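Local atomic coordinates of myosin-2 (Saccharomyces cerevisiae, PDB entry 6IXO), a protein that carries organelles and other cargo along polarized actin cables as a class V myosin motor, the chain here being its globular cargo-binding tail domain. Residues E110-V115 with I384-F389; K164-Q169 with T231-Y236. All coordinates share one frame; numbering follows the deposited sequence. Where two conformers were deposited one is given.

Both contacts belong to the all-helical globular tail that binds cargo receptors, an elongated domain in which long helices pack side by side. Contact 1 lays the loop 384-389 on helix 97-124, whereas contact 2 joins two helices, 134-180 and 223-247, close to the middle of the chain. Their centres lie about 27 Å apart and their nearest atoms about 14 Å, so neither touches the other. The link runs through the chain: helix 97-124 is followed by helix 134-180, and both segments of contact 2 fall in sequence between those of contact 1. The long loop after helix 336-350 also reaches both, supplying 384-389 to the first and Glu-373 and Phe-377 to the second.

Contact 1: residues E110-V115 with I384-F389; sequences ELYSFV and IKTRKF
Phe-389 packs against Phe-114 where the extended loop 384-389 lies along helix 97-124 in the all-helical globular tail of a class V myosin. The aromatic pair is edge-to-face: Phe-114 turns its edge to the face of Phe-389, the planes 70° apart. Phe-114 CB adds a CH-pi contact, 4.0 Å from the Phe-389 ring centroid, while Ser-113 CB meets that ring at its edge. The flat phenylalanine can lie close against the helix backbone, and the small serine admits it. Replacing Phe-389 with an alanine would probably leave a gap beside Phe-114 and Ile-59, and Phe-114 CB without its aromatic partner.

The charged part is a long, weak salt bridge, Arg-387 NH1 to Glu-110 OE1 at 3.4 Å. Glu-110 swings CG away from the backbone nitrogen (chi1 -180°) and bends at chi2, bringing its carboxylate to the guanidinium edge. Arg-56 pairs with the other carboxylate oxygen. Arginine, extended from CG to NE, is long enough to reach both Glu-110 and Glu-222.

Among the polar bonds, Arg-387 N donates weakly to Ser-113 OG, which also bonds Arg-109 O. One water donates to Ser-113 O and to Arg-387 O (2.8 Å), and accepts from Thr-386 OG1 at 2.7 Å.

Contact 2: residues K164-Q169 with T231-Y236; sequences KKLQKQ and TTLLNY
Gln-167 meets Tyr-236 where helices 134-180 and 223-247 pack in the interior of the tail domain; the axes of segments 164-169 and 231-236 approach to 10.4 Å and cross at -34°. The glutamine buries more surface here than any other residue of the two segments. Its amide lies stacked over one face of the tyrosine ring, the planes 24° apart, with NE2 3.3 Å from Tyr-236 CD1. Closer to the backbone, Gln-167 CB makes a CH-pi contact over the ring, 3.9 Å from its centroid. A glutamine fits because its aliphatic stem and flat amide can both lie on an aromatic face while its polar atoms find partners: NE2 donates to Glu-373 O, and OE1 receives a bond from a water at 3.1 Å.

The same water lies 2.9 Å from Tyr-236 OH, joining the ends of the two side chains. In Tyr-236 a chi1 of -169° sets the ring on the far side from its own N and carries it across to the other helix; the hydroxyl also has a weak bond with Gln-171.

Leu-233 supplies the apolar part with its two branches. CD2 packs against Gln-167 CG at 3.8 Å, and CD1 meets Leu-166 CD1 at 3.9 Å, the leucine side chains crossing at about a right angle. Branched leucines suit this buried side, each offering two methyls to pack between the helices.

Around the pair, helix 202-218 packs on Leu-233 through Phe-209 and Ile-212, helix 97-124 meets Leu-166 through Leu-97 and Ile-98, and Phe-377 from a loop touches Gln-167 and Thr-232.

Contact 1: residues E110-V115 with I384-F389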
loop_
_atom_site.group_PDB
_atom_site.type_symbol
_atom_site.label_atom_id
_atom_site.label_comp_id
_atom_site.label_asym_id
_atom_site.label_seq_id
_atom_site.Cartn_x
_atom_site.Cartn_y
_atom_site.Cartn_z
ATOM N N GLU A 110 10.434 5.104 -10.186
ATOM C CA GLU A 110 11.674 5.231 -10.972
ATOM C C GLU A 110 11.482 6.312 -12.063
ATOM O O GLU A 110 12.379 7.084 -12.363
ATOM C CB GLU A 110 12.032 3.882 -11.613
ATOM C CG GLU A 110 13.318 3.896 -12.457
ATOM C CD GLU A 110 14.551 3.762 -11.579
ATOM O OE1 GLU A 110 14.395 3.676 -10.338
ATOM O OE2 GLU A 110 15.658 3.713 -12.140
ATOM N N LEU A 111 10.291 6.356 -12.650
ATOM C CA LEU A 111 9.970 7.338 -13.688
ATOM C C LEU A 111 9.977 8.746 -13.108
ATOM O O LEU A 111 10.518 9.685 -13.691
ATOM C CB LEU A 111 8.601 7.050 -14.286
ATOM C CG LEU A 111 8.523 5.856 -15.234
ATOM C CD1 LEU A 111 7.056 5.472 -15.554
ATOM C CD2 LEU A 111 9.328 6.177 -16.540
ATOM N N TYR A 112 9.350 8.896 -11.951
ATOM C CA TYR A 112 9.247 10.213 -11.350
ATOM C C TYR A 112 10.637 10.687 -11.003
ATOM O O TYR A 112 11.020 11.828 -11.263
ATOM C CB TYR A 112 8.318 10.171 -10.109
ATOM C CG TYR A 112 8.302 11.493 -9.361
ATOM C CD1 TYR A 112 7.606 12.593 -9.869
ATOM C CD2 TYR A 112 9.011 11.656 -8.176
ATOM C CE1 TYR A 112 7.624 13.829 -9.213
ATOM C CE2 TYR A 112 9.007 12.878 -7.487
ATOM C CZ TYR A 112 8.322 13.967 -8.019
ATOM O OH TYR A 112 8.304 15.176 -7.339
ATOM N N SER A 113 11.436 9.770 -10.473
ATOM C CA SER A 113 12.784 10.111 -10.074
ATOM C C SER A 113 13.614 10.525 -11.293
ATOM O O SER A 113 14.456 11.419 -11.220
ATOM C CB SER A 113 13.440 8.927 -9.338
ATOM O OG SER A 113 12.636 8.564 -8.184
ATOM N N PHE A 114 13.375 9.862 -12.413
ATOM C CA PHE A 114 14.075 10.266 -13.623
ATOM C C PHE A 114 13.702 11.691 -14.039
ATOM O O PHE A 114 14.550 12.464 -14.446
ATOM C CB PHE A 114 13.784 9.327 -14.791
ATOM C CG PHE A 114 14.346 9.867 -16.083
ATOM C CD1 PHE A 114 15.704 9.898 -16.267
ATOM C CD2 PHE A 114 13.519 10.439 -17.038
ATOM C CE1 PHE A 114 16.267 10.462 -17.431
ATOM C CE2 PHE A 114 14.079 11.002 -18.213
ATOM C CZ PHE A 114 15.441 11.007 -18.388
ATOM N N VAL A 115 12.408 12.007 -13.996
ATOM C CA VAL A 115 11.954 13.300 -14.488
ATOM C C VAL A 115 12.509 14.396 -13.592
ATOM O O VAL A 115 12.952 15.436 -14.074
ATOM C CB VAL A 115 10.410 13.351 -14.572
ATOM C CG1 VAL A 115 9.918 14.737 -14.947
ATOM C CG2 VAL A 115 9.945 12.329 -15.614
ATOM N N ILE A 384 9.719 11.425 0.595
ATOM C CA ILE A 384 11.126 11.072 0.677
ATOM C C ILE A 384 11.868 11.480 -0.604
ATOM O O ILE A 384 11.269 11.646 -1.686
ATOM C CB ILE A 384 11.318 9.577 0.938
ATOM C CG1 ILE A 384 10.899 8.775 -0.276
ATOM C CG2 ILE A 384 10.468 9.101 2.156
ATOM C CD1 ILE A 384 10.960 7.293 -0.014
ATOM N N LYS A 385 13.175 11.639 -0.447
ATOM C CA LYS A 385 14.059 12.120 -1.505
ATOM C C LYS A 385 14.000 11.147 -2.644
ATOM O O LYS A 385 13.912 9.941 -2.418
ATOM C CB LYS A 385 15.485 12.253 -0.984
ATOM N N THR A 386 14.024 11.646 -3.871
ATOM C CA THR A 386 13.931 10.753 -5.018
ATOM C C THR A 386 15.208 9.984 -5.264
ATOM O O THR A 386 16.285 10.319 -4.739
ATOM C CB THR A 386 13.547 11.508 -6.313
ATOM O OG1 THR A 386 14.511 12.534 -6.600
ATOM C CG2 THR A 386 12.201 12.142 -6.145
ATOM N N ARG A 387 15.059 8.940 -6.072
ATOM C CA ARG A 387 16.164 8.077 -6.464
ATOM C C ARG A 387 17.223 8.871 -7.271
ATOM O O ARG A 387 16.954 9.341 -8.384
ATOM C CB ARG A 387 15.605 6.874 -7.255
ATOM C CG ARG A 387 14.444 6.132 -6.505
ATOM C CD ARG A 387 13.873 4.901 -7.285
ATOM N NE ARG A 387 13.126 4.023 -6.364
ATOM C CZ ARG A 387 12.331 3.000 -6.702
ATOM N NH1 ARG A 387 12.115 2.679 -7.977
ATOM N NH2 ARG A 387 11.724 2.295 -5.736
ATOM N N LYS A 388 18.399 9.067 -6.691
ATOM C CA LYS A 388 19.482 9.740 -7.434
ATOM C C LYS A 388 19.817 8.913 -8.666
ATOM O O LYS A 388 20.012 7.706 -8.568
ATOM C CB LYS A 388 20.724 9.945 -6.565
ATOM C CG LYS A 388 20.445 10.681 -5.255
ATOM C CD LYS A 388 19.787 12.053 -5.472
ATOM C CE LYS A 388 20.809 13.128 -5.870
ATOM N NZ LYS A 388 20.256 14.506 -5.690
ATOM N N PHE A 389 19.848 9.542 -9.836
ATOM C CA PHE A 389 19.959 8.765 -11.059
ATOM C C PHE A 389 21.374 8.605 -11.556
ATOM O O PHE A 389 22.048 9.575 -11.900
ATOM C CB PHE A 389 19.084 9.369 -12.155
ATOM C CG PHE A 389 17.889 8.542 -12.450
ATOM C CD1 PHE A 389 17.893 7.661 -13.515
ATOM C CD2 PHE A 389 16.784 8.572 -11.601
ATOM C CE1 PHE A 389 16.795 6.846 -13.760
ATOM C CE2 PHE A 389 15.685 7.762 -11.835
ATOM C CZ PHE A 389 15.687 6.900 -12.919
HETATM O O HOH W 1 15.966 11.912 -8.820
#

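Contact 2: residues K164-Q169 with T231-Y236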
loop_
_atom_site.group_PDB
_atom_site.type_symbol
_atom_site.label_atom_id
_atom_site.label_comp_id
_atom_site.label_asym_id
_atom_site.label_seq_id
_atom_site.Cartn_x
_atom_site.Cartn_y
_atom_site.Cartn_z
ATOM N N LYS A 164 -6.678 1.197 -1.517
ATOM C CA LYS A 164 -8.106 0.925 -1.341
ATOM C C LYS A 164 -8.441 -0.522 -1.663
ATOM O O LYS A 164 -9.221 -1.170 -0.956
ATOM C CB LYS A 164 -8.949 1.869 -2.210
ATOM C CG LYS A 164 -10.453 1.470 -2.199
ATOM C CD LYS A 164 -11.337 2.492 -2.988
ATOM C CE LYS A 164 -11.206 3.928 -2.420
ATOM N NZ LYS A 164 -11.704 4.076 -0.975
ATOM N N LYS A 165 -7.849 -1.055 -2.718
ATOM C CA LYS A 165 -8.065 -2.464 -3.047
ATOM C C LYS A 165 -7.545 -3.381 -1.948
ATOM O O LYS A 165 -8.183 -4.395 -1.638
ATOM C CB LYS A 165 -7.385 -2.831 -4.393
ATOM C CG LYS A 165 -8.152 -2.310 -5.637
ATOM C CD LYS A 165 -7.178 -2.379 -6.891
ATOM C CE LYS A 165 -7.910 -1.817 -8.133
ATOM N NZ LYS A 165 -9.014 -2.696 -8.541
ATOM N N LEU A 166 -6.400 -3.030 -1.367
ATOM C CA LEU A 166 -5.885 -3.780 -0.220
ATOM C C LEU A 166 -6.877 -3.775 0.946
ATOM O O LEU A 166 -7.101 -4.806 1.555
ATOM C CB LEU A 166 -4.560 -3.201 0.280
ATOM C CG LEU A 166 -3.403 -3.369 -0.731
ATOM C CD1 LEU A 166 -2.188 -2.776 -0.058
ATOM C CD2 LEU A 166 -3.093 -4.846 -1.094
ATOM N N GLN A 167 -7.421 -2.607 1.267
ATOM C CA GLN A 167 -8.435 -2.525 2.320
ATOM C C GLN A 167 -9.620 -3.435 2.052
ATOM O O GLN A 167 -10.106 -4.110 2.979
ATOM C CB GLN A 167 -8.927 -1.082 2.486
ATOM C CG GLN A 167 -7.837 -0.124 3.043
ATOM C CD GLN A 167 -8.419 1.224 3.451
ATOM O OE1 GLN A 167 -9.318 1.728 2.812
ATOM N NE2 GLN A 167 -7.917 1.789 4.536
ATOM N N LYS A 168 -10.128 -3.442 0.816
ATOM C CA LYS A 168 -11.279 -4.305 0.515
ATOM C C LYS A 168 -10.948 -5.783 0.700
ATOM O O LYS A 168 -11.793 -6.551 1.132
ATOM C CB LYS A 168 -11.791 -4.078 -0.909
ATOM C CG LYS A 168 -12.166 -2.632 -1.213
ATOM C CD LYS A 168 -13.297 -2.129 -0.323
ATOM C CE LYS A 168 -13.663 -0.660 -0.646
ATOM N NZ LYS A 168 -14.243 -0.475 -2.014
ATOM N N GLN A 169 -9.747 -6.206 0.317
ATOM C CA GLN A 169 -9.353 -7.600 0.541
ATOM C C GLN A 169 -9.328 -7.896 2.009
ATOM O O GLN A 169 -9.707 -8.990 2.429
ATOM C CB GLN A 169 -7.956 -7.904 -0.048
ATOM C CG GLN A 169 -7.984 -8.081 -1.559
ATOM C CD GLN A 169 -6.812 -8.923 -2.093
ATOM O OE1 GLN A 169 -5.862 -9.221 -1.364
ATOM N NE2 GLN A 169 -6.900 -9.334 -3.370
ATOM N N THR A 231 0.786 0.396 8.446
ATOM C CA THR A 231 0.133 1.155 9.515
ATOM C C THR A 231 -1.310 1.501 9.128
ATOM O O THR A 231 -2.265 1.418 9.935
ATOM C CB THR A 231 0.933 2.450 9.806
ATOM O OG1 THR A 231 2.156 2.099 10.465
ATOM C CG2 THR A 231 0.129 3.396 10.689
ATOM N N THR A 232 -1.469 1.931 7.872
ATOM C CA THR A 232 -2.839 2.237 7.369
ATOM C C THR A 232 -3.707 0.981 7.423
ATOM O O THR A 232 -4.850 1.005 7.893
ATOM C CB THR A 232 -2.806 2.783 5.916
ATOM O OG1 THR A 232 -2.081 4.009 5.897
ATOM C CG2 THR A 232 -4.240 3.042 5.375
ATOM N N LEU A 233 -3.150 -0.144 7.011
ATOM C CA LEU A 233 -3.965 -1.366 6.972
ATOM C C LEU A 233 -4.284 -1.934 8.369
ATOM O O LEU A 233 -5.400 -2.440 8.600
ATOM C CB LEU A 233 -3.271 -2.437 6.129
ATOM C CG LEU A 233 -3.198 -2.049 4.629
ATOM C CD1 LEU A 233 -2.433 -3.104 3.842
ATOM C CD2 LEU A 233 -4.598 -1.807 3.960
ATOM N N LEU A 234 -3.313 -1.885 9.275
ATOM C CA LEU A 234 -3.543 -2.335 10.657
ATOM C C LEU A 234 -4.602 -1.491 11.360
ATOM O O LEU A 234 -5.484 -2.019 12.057
ATOM C CB LEU A 234 -2.237 -2.271 11.467
ATOM C CG LEU A 234 -1.190 -3.288 11.019
ATOM C CD1 LEU A 234 0.131 -3.013 11.718
ATOM C CD2 LEU A 234 -1.671 -4.752 11.280
ATOM N N ASN A 235 -4.493 -0.168 11.234
ATOM C CA ASN A 235 -5.545 0.709 11.778
ATOM C C ASN A 235 -6.920 0.346 11.241
ATOM O O ASN A 235 -7.939 0.388 11.981
ATOM C CB ASN A 235 -5.280 2.179 11.466
ATOM C CG ASN A 235 -4.232 2.766 12.383
ATOM O OD1 ASN A 235 -4.242 2.478 13.561
ATOM N ND2 ASN A 235 -3.351 3.626 11.848
ATOM N N TYR A 236 -6.933 0.024 9.953
ATOM C CA TYR A 236 -8.148 -0.360 9.248
ATOM C C TYR A 236 -8.713 -1.669 9.836
ATOM O O TYR A 236 -9.889 -1.762 10.155
ATOM C CB TYR A 236 -7.879 -0.563 7.761
ATOM C CG TYR A 236 -9.164 -0.705 6.946
ATOM C CD1 TYR A 236 -9.954 0.413 6.664
ATOM C CD2 TYR A 236 -9.550 -1.937 6.427
ATOM C CE1 TYR A 236 -11.157 0.293 5.897
ATOM C CE2 TYR A 236 -10.725 -2.073 5.611
ATOM C CZ TYR A 236 -11.522 -0.965 5.397
ATOM O OH TYR A 236 -12.635 -1.090 4.610
HETATM O O HOH W 2 -12.116 0.580 2.336
#